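Local coordinates for protein beta-catenin homolog sys-1 (Caenorhabditis elegans, PDB 3C2G) that acts as a transcription coregulator in the Wnt signaling asymmetry pathway, binding the TCF factor pop-1 directly and activating or repressing target genes according to upstream signals, at residues G496-A501 with E523-L528; S527-L532 with Q544-I549; S445-E450 with S462-S467. All blocks are in the same frame, centred on the assembly; numbering follows the deposited sequence.

Contact 1. Residues G496-A501 with E523-L528; sequences GHICAA and ERTISL
Ile498 and Thr525 mark the place where helices 494-507 and 515-535 come closest within these segments, their CA atoms 6.9 Å apart. Ile498 carries nearly all of its side of the contact, because its two branches reach two different partners. The branch methyl CG2 lies 3.7 Å from CG2 of Thr525, and these two side chains run alongside each other in opposite senses. The longer branch carries CD1 to within 3.4 Å of Leu528 CD2, a close methyl-to-methyl approach. With chi1 at -53°, CG1 stands beside the backbone N and leads to Leu528, while CG2, anti to that N, faces Thr525, which suits a beta-branched residue to this spot. Threonine fits the closest approach because it is short and two-sided: its methyl meets the isoleucine, while OG1 hydrogen-bonds to the carbonyl O of Leu521, a turn earlier in its own helix, so the buried hydroxyl is satisfied. Leu528, one turn after Thr525 and on the same face, is long enough to reach Ile498 from further along the helix. Leu465 of helix 457-472 touches both Ile498 and Thr525, making this a three-helix junction. Such apolar packing between successive helices builds the hydrophobic core of an armadillo domain, the alpha-helical superhelix of the beta-catenins.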
loop_
_atom_site.group_PDB
_atom_site.type_symbol
_atom_site.label_atom_id
_atom_site.label_comp_id
_atom_site.label_asym_id
_atom_site.label_seq_id
_atom_site.Cartn_x
_atom_site.Cartn_y
_atom_site.Cartn_z
ATOM N N GLY A 496 -34.796 2.252 11.135
ATOM C CA GLY A 496 -35.025 1.255 10.084
ATOM C C GLY A 496 -33.737 0.851 9.384
ATOM O O GLY A 496 -33.493 -0.336 9.142
ATOM N N HIS A 497 -32.905 1.839 9.077
ATOM C CA HIS A 497 -31.601 1.590 8.478
ATOM C C HIS A 497 -30.596 0.889 9.403
ATOM O O HIS A 497 -29.877 0.000 8.948
ATOM C CB HIS A 497 -31.029 2.875 7.871
ATOM C CG HIS A 497 -31.878 3.429 6.772
ATOM N ND1 HIS A 497 -31.836 2.942 5.484
ATOM C CD2 HIS A 497 -32.823 4.401 6.776
ATOM C CE1 HIS A 497 -32.700 3.605 4.736
ATOM N NE2 HIS A 497 -33.309 4.498 5.495
ATOM N N ILE A 498 -30.553 1.264 10.681
ATOM C CA ILE A 498 -29.700 0.570 11.642
ATOM C C ILE A 498 -30.109 -0.900 11.656
ATOM O O ILE A 498 -29.252 -1.794 11.621
ATOM C CB ILE A 498 -29.856 1.093 13.105
ATOM C CG1 ILE A 498 -29.686 2.617 13.241
ATOM C CG2 ILE A 498 -28.973 0.329 14.063
ATOM C CD1 ILE A 498 -28.387 3.165 12.833
ATOM N N CYS A 499 -31.425 -1.138 11.711
ATOM C CA CYS A 499 -31.981 -2.494 11.799
ATOM C C CYS A 499 -31.689 -3.326 10.554
ATOM O O CYS A 499 -31.486 -4.522 10.650
ATOM C CB CYS A 499 -33.488 -2.450 12.082
ATOM S SG CYS A 499 -33.925 -1.851 13.754
ATOM N N ALA A 500 -31.651 -2.688 9.391
ATOM C CA ALA A 500 -31.290 -3.378 8.160
ATOM C C ALA A 500 -29.826 -3.850 8.158
ATOM O O ALA A 500 -29.527 -4.947 7.678
ATOM C CB ALA A 500 -31.571 -2.508 6.973
ATOM N N ALA A 501 -28.924 -3.045 8.716
ATOM C CA ALA A 501 -27.515 -3.415 8.748
ATOM C C ALA A 501 -27.300 -4.564 9.718
ATOM O O ALA A 501 -26.508 -5.475 9.465
ATOM C CB ALA A 501 -26.657 -2.238 9.121
ATOM N N GLU A 523 -22.185 -4.670 18.524
ATOM C CA GLU A 523 -22.042 -3.893 19.753
ATOM C C GLU A 523 -22.407 -2.439 19.518
ATOM O O GLU A 523 -23.123 -1.826 20.317
ATOM C CB GLU A 523 -20.610 -3.985 20.295
ATOM C CG GLU A 523 -20.225 -5.372 20.803
ATOM C CD GLU A 523 -18.777 -5.468 21.280
ATOM O OE1 GLU A 523 -18.148 -6.535 21.050
ATOM O OE2 GLU A 523 -18.265 -4.488 21.889
ATOM N N ARG A 524 -21.930 -1.895 18.408
ATOM C CA ARG A 524 -22.206 -0.514 18.069
ATOM C C ARG A 524 -23.683 -0.294 17.793
ATOM O O ARG A 524 -24.198 0.781 18.066
ATOM C CB ARG A 524 -21.329 -0.042 16.902
ATOM C CG ARG A 524 -19.910 0.211 17.330
ATOM C CD ARG A 524 -18.981 0.429 16.175
ATOM N NE ARG A 524 -17.630 0.686 16.659
ATOM C CZ ARG A 524 -16.615 1.053 15.882
ATOM N NH1 ARG A 524 -16.810 1.218 14.582
ATOM N NH2 ARG A 524 -15.418 1.283 16.406
ATOM N N THR A 525 -24.358 -1.313 17.271
ATOM C CA THR A 525 -25.789 -1.239 17.052
ATOM C C THR A 525 -26.504 -1.086 18.400
ATOM O O THR A 525 -27.289 -0.157 18.595
ATOM C CB THR A 525 -26.306 -2.493 16.319
ATOM O OG1 THR A 525 -25.691 -2.583 15.028
ATOM C CG2 THR A 525 -27.801 -2.434 16.154
ATOM N N ILE A 526 -26.226 -1.999 19.329
ATOM C CA ILE A 526 -26.849 -1.951 20.648
ATOM C C ILE A 526 -26.570 -0.576 21.282
ATOM O O ILE A 526 -27.452 0.069 21.854
ATOM C CB ILE A 526 -26.338 -3.111 21.555
ATOM C CG1 ILE A 526 -26.644 -4.479 20.929
ATOM C CG2 ILE A 526 -26.919 -3.017 22.968
ATOM C CD1 ILE A 526 -28.045 -4.627 20.346
ATOM N N SER A 527 -25.339 -0.118 21.126
ATOM C CA SER A 527 -24.888 1.087 21.781
ATOM C C SER A 527 -25.496 2.326 21.132
ATOM O O SER A 527 -25.790 3.312 21.803
ATOM C CB SER A 527 -23.361 1.112 21.767
ATOM O OG SER A 527 -22.876 2.412 21.941
ATOM N N LEU A 528 -25.718 2.271 19.827
ATOM C CA LEU A 528 -26.360 3.382 19.138
ATOM C C LEU A 528 -27.875 3.456 19.422
ATOM O O LEU A 528 -28.452 4.547 19.444
ATOM C CB LEU A 528 -26.070 3.330 17.633
ATOM C CG LEU A 528 -26.717 4.380 16.726
ATOM C CD1 LEU A 528 -26.404 5.792 17.166
ATOM C CD2 LEU A 528 -26.291 4.168 15.293
#

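Contact 2. Residues S527-L532 with Q544-I549; sequences SLLLVL and QYSYSI
Ile549 N donates to Ser546 O at 3.0 Å, closing a type I beta turn whose two end residues are the ones that face Leu529 of helix 515-535. Tyr547 and Ser548, both exposed, occupy the corners of the turn, which directs Ser546 and Ile549 inward. Ile549 and Leu529 meet tip to tip, CD1 against CD1 at 4.0 Å, an unstrained van der Waals contact. Both side chains are extended: in Leu529 CD1 lies anti to CA (chi2 174°), and in Ile549 CD1 does the same (chi2 171°), which lets two long aliphatic groups span backbones that stay well apart. Even the nearest CA atoms, those of Leu529 and Ser546, are 9.1 Å from each other. The other leucine methyl, CD2, turns toward Ser546, whose OG is a loose neighbour at 4.4 Å. That hydroxyl is buried, and its hydrogen bond goes to the carbonyl O of Val542 in the preceding helix 539-544. Serine suits this place because it is small enough to sit beside the leucine methyl and can answer a carbonyl near the end of that helix, while the turn carries the chain on. Ile549 also leans on Tyr502 of helix 494-507, which helps to enclose its buried side chain. The two segments bury just 81 Å² between them, so their mutual grip is modest and rests on van der Waals contact, with no polar bond linking them. Here a type I turn in the connection between helices 539-544 and 563-579 docks on helix 515-535 of the armadillo domain, anchored by Ile549 with Ser546 beside it.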
loop_
_atom_site.group_PDB
_atom_site.type_symbol
_atom_site.label_atom_id
_atom_site.label_comp_id
_atom_site.label_asym_id
_atom_site.label_seq_id
_atom_site.Cartn_x
_atom_site.Cartn_y
_atom_site.Cartn_z
ATOM N N SER A 527 -25.339 -0.118 21.126
ATOM C CA SER A 527 -24.888 1.087 21.781
ATOM C C SER A 527 -25.496 2.326 21.132
ATOM O O SER A 527 -25.790 3.312 21.803
ATOM C CB SER A 527 -23.361 1.112 21.767
ATOM O OG SER A 527 -22.876 2.412 21.941
ATOM N N LEU A 528 -25.718 2.271 19.827
ATOM C CA LEU A 528 -26.360 3.382 19.138
ATOM C C LEU A 528 -27.875 3.456 19.422
ATOM O O LEU A 528 -28.452 4.547 19.444
ATOM C CB LEU A 528 -26.070 3.330 17.633
ATOM C CG LEU A 528 -26.717 4.380 16.726
ATOM C CD1 LEU A 528 -26.404 5.792 17.166
ATOM C CD2 LEU A 528 -26.291 4.168 15.293
ATOM N N LEU A 529 -28.521 2.316 19.632
ATOM C CA LEU A 529 -29.939 2.334 19.951
ATOM C C LEU A 529 -30.154 2.991 21.324
ATOM O O LEU A 529 -31.109 3.751 21.504
ATOM C CB LEU A 529 -30.540 0.941 19.902
ATOM C CG LEU A 529 -30.612 0.289 18.522
ATOM C CD1 LEU A 529 -31.093 -1.149 18.657
ATOM C CD2 LEU A 529 -31.502 1.074 17.556
ATOM N N LEU A 530 -29.233 2.727 22.255
ATOM C CA LEU A 530 -29.199 3.385 23.562
ATOM C C LEU A 530 -29.021 4.905 23.482
ATOM O O LEU A 530 -29.782 5.672 24.100
ATOM C CB LEU A 530 -28.087 2.793 24.420
ATOM C CG LEU A 530 -28.434 1.425 24.999
ATOM C CD1 LEU A 530 -27.289 0.913 25.830
ATOM C CD2 LEU A 530 -29.737 1.486 25.833
ATOM N N VAL A 531 -28.010 5.326 22.728
ATOM C CA VAL A 531 -27.721 6.733 22.544
ATOM C C VAL A 531 -28.928 7.446 21.952
ATOM O O VAL A 531 -29.310 8.486 22.451
ATOM C CB VAL A 531 -26.446 6.949 21.687
ATOM C CG1 VAL A 531 -26.314 8.382 21.292
ATOM C CG2 VAL A 531 -25.203 6.510 22.462
ATOM N N LEU A 532 -29.542 6.868 20.915
ATOM C CA LEU A 532 -30.729 7.459 20.289
ATOM C C LEU A 532 -31.863 7.600 21.289
ATOM O O LEU A 532 -32.548 8.625 21.314
ATOM C CB LEU A 532 -31.210 6.632 19.103
ATOM C CG LEU A 532 -30.430 6.752 17.793
ATOM C CD1 LEU A 532 -30.611 5.487 16.947
ATOM C CD2 LEU A 532 -30.824 8.006 17.008
ATOM N N GLN A 544 -40.440 0.928 19.458
ATOM C CA GLN A 544 -41.463 0.479 18.511
ATOM C C GLN A 544 -40.947 0.378 17.075
ATOM O O GLN A 544 -41.417 -0.458 16.314
ATOM C CB GLN A 544 -42.797 1.233 18.657
ATOM C CG GLN A 544 -42.806 2.678 18.219
ATOM C CD GLN A 544 -43.888 3.519 18.919
ATOM O OE1 GLN A 544 -44.836 2.986 19.515
ATOM N NE2 GLN A 544 -43.739 4.844 18.844
ATOM N N TYR A 545 -39.950 1.180 16.715
ATOM C CA TYR A 545 -39.322 1.023 15.400
ATOM C C TYR A 545 -38.293 -0.119 15.335
ATOM O O TYR A 545 -37.665 -0.324 14.295
ATOM C CB TYR A 545 -38.701 2.334 14.910
ATOM C CG TYR A 545 -39.677 3.315 14.300
ATOM C CD1 TYR A 545 -39.993 3.261 12.947
ATOM C CD2 TYR A 545 -40.277 4.306 15.076
ATOM C CE1 TYR A 545 -40.891 4.170 12.379
ATOM C CE2 TYR A 545 -41.173 5.216 14.524
ATOM C CZ TYR A 545 -41.473 5.145 13.179
ATOM O OH TYR A 545 -42.353 6.052 12.631
ATOM N N SER A 546 -38.136 -0.870 16.422
ATOM C CA SER A 546 -37.184 -1.992 16.458
ATOM C C SER A 546 -37.803 -3.387 16.374
ATOM O O SER A 546 -37.165 -4.367 16.762
ATOM C CB SER A 546 -36.324 -1.908 17.714
ATOM O OG SER A 546 -35.411 -0.849 17.581
ATOM N N TYR A 547 -39.035 -3.471 15.876
ATOM C CA TYR A 547 -39.730 -4.749 15.714
ATOM C C TYR A 547 -38.953 -5.724 14.797
ATOM O O TYR A 547 -39.027 -6.930 14.969
ATOM C CB TYR A 547 -41.152 -4.513 15.191
ATOM C CG TYR A 547 -41.170 -3.868 13.836
ATOM C CD1 TYR A 547 -41.049 -2.489 13.705
ATOM C CD2 TYR A 547 -41.260 -4.637 12.680
ATOM C CE1 TYR A 547 -41.027 -1.885 12.461
ATOM C CE2 TYR A 547 -41.242 -4.046 11.429
ATOM C CZ TYR A 547 -41.124 -2.664 11.326
ATOM O OH TYR A 547 -41.114 -2.055 10.082
ATOM N N SER A 548 -38.205 -5.188 13.840
ATOM C CA SER A 548 -37.324 -5.986 12.968
ATOM C C SER A 548 -36.206 -6.733 13.695
ATOM O O SER A 548 -35.691 -7.716 13.176
ATOM C CB SER A 548 -36.712 -5.107 11.879
ATOM O OG SER A 548 -36.526 -3.777 12.357
ATOM N N ILE A 549 -35.836 -6.282 14.889
ATOM C CA ILE A 549 -34.771 -6.926 15.651
ATOM C C ILE A 549 -35.338 -8.018 16.549
ATOM O O ILE A 549 -36.318 -7.806 17.255
ATOM C CB ILE A 549 -33.934 -5.877 16.440
ATOM C CG1 ILE A 549 -32.897 -5.245 15.511
ATOM C CG2 ILE A 549 -33.241 -6.475 17.654
ATOM C CD1 ILE A 549 -32.168 -4.054 16.117
#

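Contact 3. Residues S445-E450 with S462-S467; sequences SCLSCE and STILRS
Leu447 and Ile464 dominate this junction of helices 437-448 and 457-472 in the armadillo domain, where neighbouring helices of the superhelix pack through aliphatic side chains. Their CA atoms are 7.6 Å apart, and their side chains pass each other in opposite senses. CD1 of Leu447 rests against the branch methyl CG2 of Ile464 at 3.8 Å, and CD2 approaches the same methyl at 4.1 Å, so the forked end of the leucine straddles it. As modelled, this end comes nearer to the facing helix than the first bond of the side chain would suggest. Leucine suits the site because one methyl can also reach further: CD1 lies 4.2 Å from CD2 of Leu465, the next residue along the facing helix. Leu465 also touches Leu528 of helix 515-535, and Leu447 reaches Ile498 of helix 494-507, tying the junction into the following helices. Nearby, the backbone carbonyls of Cys446 and Cys449 accept hydrogen bonds from Arg461, which adds a polar link between the same two parts of the chain. Ile464, beta-branched, faces two neighbours: CG2 serves Leu447, while its other branch extends to place CD1 3.6 Å from CB of the slim residue Cys446.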
loop_
_atom_site.group_PDB
_atom_site.type_symbol
_atom_site.label_atom_id
_atom_site.label_comp_id
_atom_site.label_asym_id
_atom_site.label_seq_id
_atom_site.Cartn_x
_atom_site.Cartn_y
_atom_site.Cartn_z
ATOM N N SER A 445 -28.289 5.359 3.712
ATOM C CA SER A 445 -28.428 4.460 2.573
ATOM C C SER A 445 -27.235 3.495 2.370
ATOM O O SER A 445 -27.440 2.389 1.902
ATOM C CB SER A 445 -28.815 5.220 1.298
ATOM O OG SER A 445 -27.683 5.755 0.643
ATOM N N CYS A 446 -26.017 3.887 2.748
ATOM C CA CYS A 446 -24.873 2.947 2.800
ATOM C C CYS A 446 -25.113 1.809 3.779
ATOM O O CYS A 446 -24.539 0.712 3.660
ATOM C CB CYS A 446 -23.599 3.639 3.268
ATOM S SG CYS A 446 -22.962 4.936 2.234
ATOM N N LEU A 447 -25.936 2.098 4.771
ATOM C CA LEU A 447 -26.156 1.221 5.894
ATOM C C LEU A 447 -27.077 0.097 5.479
ATOM O O LEU A 447 -26.994 -1.013 6.018
ATOM C CB LEU A 447 -26.803 2.037 7.007
ATOM C CG LEU A 447 -26.353 1.918 8.452
ATOM C CD1 LEU A 447 -24.843 1.734 8.601
ATOM C CD2 LEU A 447 -26.830 3.152 9.182
ATOM N N SER A 448 -27.940 0.379 4.504
ATOM C CA SER A 448 -29.014 -0.548 4.135
ATOM C C SER A 448 -29.111 -0.958 2.653
ATOM O O SER A 448 -29.982 -1.746 2.306
ATOM C CB SER A 448 -30.358 0.023 4.587
ATOM O OG SER A 448 -30.777 1.050 3.703
ATOM N N CYS A 449 -28.257 -0.428 1.778
ATOM C CA CYS A 449 -28.331 -0.799 0.348
ATOM C C CYS A 449 -28.119 -2.308 0.121
ATOM O O CYS A 449 -27.406 -2.967 0.878
ATOM C CB CYS A 449 -27.403 0.057 -0.531
ATOM S SG CYS A 449 -25.670 0.222 0.029
ATOM N N GLU A 450 -28.787 -2.855 -0.890
ATOM C CA GLU A 450 -28.742 -4.297 -1.158
ATOM C C GLU A 450 -28.075 -4.602 -2.488
ATOM O O GLU A 450 -28.459 -4.045 -3.518
ATOM C CB GLU A 450 -30.152 -4.903 -1.125
ATOM N N SER A 462 -19.832 -0.571 10.033
ATOM C CA SER A 462 -19.398 -0.505 11.405
ATOM C C SER A 462 -18.953 0.919 11.756
ATOM O O SER A 462 -19.287 1.426 12.828
ATOM C CB SER A 462 -18.262 -1.497 11.623
ATOM O OG SER A 462 -17.908 -1.559 12.984
ATOM N N THR A 463 -18.222 1.559 10.840
ATOM C CA THR A 463 -17.667 2.906 11.049
ATOM C C THR A 463 -18.769 3.965 11.056
ATOM O O THR A 463 -18.697 4.947 11.789
ATOM C CB THR A 463 -16.613 3.248 9.958
ATOM O OG1 THR A 463 -15.576 2.264 9.980
ATOM C CG2 THR A 463 -15.984 4.617 10.181
ATOM N N ILE A 464 -19.792 3.758 10.238
ATOM C CA ILE A 464 -20.923 4.672 10.193
ATOM C C ILE A 464 -21.674 4.682 11.530
ATOM O O ILE A 464 -22.048 5.752 12.021
ATOM C CB ILE A 464 -21.883 4.320 9.059
ATOM C CG1 ILE A 464 -21.246 4.653 7.707
ATOM C CG2 ILE A 464 -23.205 5.070 9.228
ATOM C CD1 ILE A 464 -22.014 4.106 6.521
ATOM N N LEU A 465 -21.880 3.503 12.117
ATOM C CA LEU A 465 -22.588 3.420 13.383
ATOM C C LEU A 465 -21.828 4.229 14.416
ATOM O O LEU A 465 -22.427 4.965 15.214
ATOM C CB LEU A 465 -22.757 1.972 13.853
ATOM C CG LEU A 465 -23.601 1.065 12.969
ATOM C CD1 LEU A 465 -23.607 -0.361 13.531
ATOM C CD2 LEU A 465 -25.023 1.599 12.804
ATOM N N ARG A 466 -20.507 4.098 14.376
ATOM C CA ARG A 466 -19.638 4.808 15.298
ATOM C C ARG A 466 -19.778 6.329 15.121
ATOM O O ARG A 466 -19.875 7.068 16.099
ATOM C CB ARG A 466 -18.190 4.365 15.103
ATOM C CG ARG A 466 -17.472 4.077 16.399
ATOM C CD ARG A 466 -16.759 5.276 16.921
ATOM N NE ARG A 466 -16.651 5.245 18.378
ATOM C CZ ARG A 466 -15.500 5.216 19.035
ATOM N NH1 ARG A 466 -14.355 5.201 18.354
ATOM N NH2 ARG A 466 -15.493 5.214 20.363
ATOM N N SER A 467 -19.795 6.783 13.876
ATOM C CA SER A 467 -19.989 8.196 13.589
ATOM C C SER A 467 -21.264 8.757 14.230
ATOM O O SER A 467 -21.228 9.832 14.816
ATOM C CB SER A 467 -19.984 8.447 12.078
ATOM O OG SER A 467 -18.652 8.432 11.601
#

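How the contacts relate
Along the chain contact 3 comes first, followed by contact 1 and then contact 2, and the three lie progressively farther from the centre of the molecule, toward its C-terminal end. Centres of contacts 1 and 2 are about 7 Å apart, those of 1 and 3 about 9 Å, and those of 2 and 3 about 15 Å. Contacts 1 and 2 share helix 515-535, including Ser527 and Leu528. Probable hydrogen bonds join contacts 1 and 3: His497 ND1 to Ser448 OG at 2.8 Å and Arg524 NH1 to Ser462 O at 3.0 Å. Helices 437-448, 457-472, 494-507 and 515-535 are thus linked into one continuous core near the C-terminal end of the armadillo domain.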